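PDB 7DWM: transcriptional regulator from Vibrio virus VP882, which probably binds DNA as a transcription regulator through a LuxR-type helix-turn-helix region and holds the small molecule 3,5-dimethylpyrazin-2-ol in its PAS fold. Local coordinates for residues 28-31 and 37-40. Sequence-based numbering, arbitrary orientation.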
loop_
_atom_site.group_PDB
_atom_site.type_symbol
_atom_site.label_atom_id
_atom_site.label_comp_id
_atom_site.label_asym_id
_atom_site.label_seq_id
_atom_site.Cartn_x
_atom_site.Cartn_y
_atom_site.Cartn_z
ATOM N N TRP A 28 8.181 1.259 -15.653
ATOM C CA TRP A 28 7.064 2.076 -16.100
ATOM C C TRP A 28 6.788 1.771 -17.566
ATOM O O TRP A 28 7.710 1.484 -18.334
ATOM C CB TRP A 28 7.374 3.572 -15.951
ATOM C CG TRP A 28 7.005 4.220 -14.642
ATOM C CD1 TRP A 28 7.858 4.575 -13.634
ATOM C CD2 TRP A 28 5.699 4.640 -14.225
ATOM N NE1 TRP A 28 7.162 5.172 -12.611
ATOM C CE2 TRP A 28 5.835 5.224 -12.950
ATOM C CE3 TRP A 28 4.427 4.566 -14.801
ATOM C CZ2 TRP A 28 4.748 5.734 -12.243
ATOM C CZ3 TRP A 28 3.351 5.076 -14.100
ATOM C CH2 TRP A 28 3.516 5.651 -12.834
ATOM N N GLY A 29 5.523 1.843 -17.964
ATOM C CA GLY A 29 5.234 1.673 -19.382
ATOM C C GLY A 29 3.766 1.860 -19.682
ATOM O O GLY A 29 2.946 2.049 -18.782
ATOM N N ILE A 30 3.454 1.868 -20.981
ATOM C CA ILE A 30 2.080 1.957 -21.469
ATOM C C ILE A 30 1.918 1.025 -22.668
ATOM O O ILE A 30 2.831 0.865 -23.491
ATOM C CB ILE A 30 1.658 3.414 -21.807
ATOM C CG1 ILE A 30 2.286 3.949 -23.102
ATOM C CG2 ILE A 30 1.934 4.360 -20.658
ATOM C CD1 ILE A 30 1.526 3.583 -24.360
ATOM N N LYS A 31 0.756 0.390 -22.756
ATOM C CA LYS A 31 0.399 -0.366 -23.949
ATOM C C LYS A 31 -0.990 0.051 -24.420
ATOM O O LYS A 31 -1.677 0.842 -23.772
ATOM C CB LYS A 31 0.494 -1.878 -23.728
ATOM C CG LYS A 31 -0.172 -2.387 -22.496
ATOM C CD LYS A 31 0.745 -3.391 -21.849
ATOM C CE LYS A 31 0.072 -4.059 -20.694
ATOM N NZ LYS A 31 0.822 -5.244 -20.231
ATOM N N PHE A 37 2.717 -3.267 -26.567
ATOM C CA PHE A 37 3.579 -2.258 -25.958
ATOM C C PHE A 37 3.734 -1.041 -26.865
ATOM O O PHE A 37 3.971 -1.185 -28.069
ATOM C CB PHE A 37 4.964 -2.853 -25.683
ATOM C CG PHE A 37 5.066 -3.626 -24.399
ATOM C CD1 PHE A 37 6.143 -4.468 -24.171
ATOM C CD2 PHE A 37 4.098 -3.503 -23.417
ATOM C CE1 PHE A 37 6.248 -5.181 -22.989
ATOM C CE2 PHE A 37 4.200 -4.211 -22.236
ATOM C CZ PHE A 37 5.273 -5.050 -22.024
ATOM N N ILE A 38 3.607 0.161 -26.307
ATOM C CA ILE A 38 4.040 1.361 -27.015
ATOM C C ILE A 38 5.380 1.859 -26.482
ATOM O O ILE A 38 6.239 2.290 -27.252
ATOM C CB ILE A 38 2.973 2.480 -26.993
ATOM C CG1 ILE A 38 1.710 2.079 -27.778
ATOM C CG2 ILE A 38 3.569 3.784 -27.568
ATOM C CD1 ILE A 38 0.640 1.437 -27.022
ATOM N N TYR A 39 5.584 1.801 -25.169
ATOM C CA TYR A 39 6.901 2.072 -24.613
ATOM C C TYR A 39 7.019 1.422 -23.243
ATOM O O TYR A 39 6.019 1.198 -22.556
ATOM C CB TYR A 39 7.186 3.573 -24.492
ATOM C CG TYR A 39 8.550 3.846 -23.900
ATOM C CD1 TYR A 39 8.684 4.294 -22.588
ATOM C CD2 TYR A 39 9.704 3.622 -24.640
ATOM C CE1 TYR A 39 9.939 4.520 -22.031
ATOM C CE2 TYR A 39 10.958 3.853 -24.103
ATOM C CZ TYR A 39 11.072 4.305 -22.801
ATOM O OH TYR A 39 12.320 4.544 -22.273
ATOM N N ALA A 40 8.259 1.126 -22.865
ATOM C CA ALA A 40 8.597 0.674 -21.524
ATOM C C ALA A 40 10.020 1.128 -21.251
ATOM O O ALA A 40 10.899 0.950 -22.099
ATOM C CB ALA A 40 8.476 -0.848 -21.387
#
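Ile30 pairs with two consecutive residues of the partner strand, Ile38 and Tyr39, and this doubling makes a classic beta bulge in the antiparallel hairpin formed by 28-31 and 37-40. Its carbonyl oxygen is the focus: Ile38 N donates to Ile30 O at 3.0 Å, lying in the carbonyl plane, while Tyr39 N reaches the same oxygen in a weak bond of 3.4 Å. In return Ile30 N donates to Tyr39 O (3.1 Å, N-H...O angle 160°). Beyond this pair the backbones close up, with the CA atoms of Gly29 and Ala40 4.1 Å apart in a non-hydrogen-bonded pair, and Ala40 CA directs a C-H...O contact at Trp28 O.

The buried, close-packed part lies where Lys31 and Phe37 run alongside each other and point the same way. Lys31 CD sits at the edge of the Phe37 ring, near its plane, 3.6 Å from CE2. A bend in the lysine chain at chi2 (-137°) precedes an extended end, whose NZ forms salt bridges with Asp60 and Asp78 and a weak hydrogen bond to the bound 3,5-dimethylpyrazin-2-ol. The contact thus contributes one wall residue to the ligand pocket. Ile38, by contrast, is exposed on the bulge; its side chain crosses that of Ile30, meeting the CD1 methyl, and its own CD1 rests against the Lys31 backbone, so this is the solvent-facing side of the contact.

Strand 37-40 forms an edge of the PAS sheet within this chain, and 28-32 joins it to strand 119-126, where Ile30 and Trp28 both touch Ile121. Helix 7-21 packs against Ile30 through Phe21 and against Tyr39 through Ile18, while Trp28 stacks on His123 and packs against Trp28 of the second subunit.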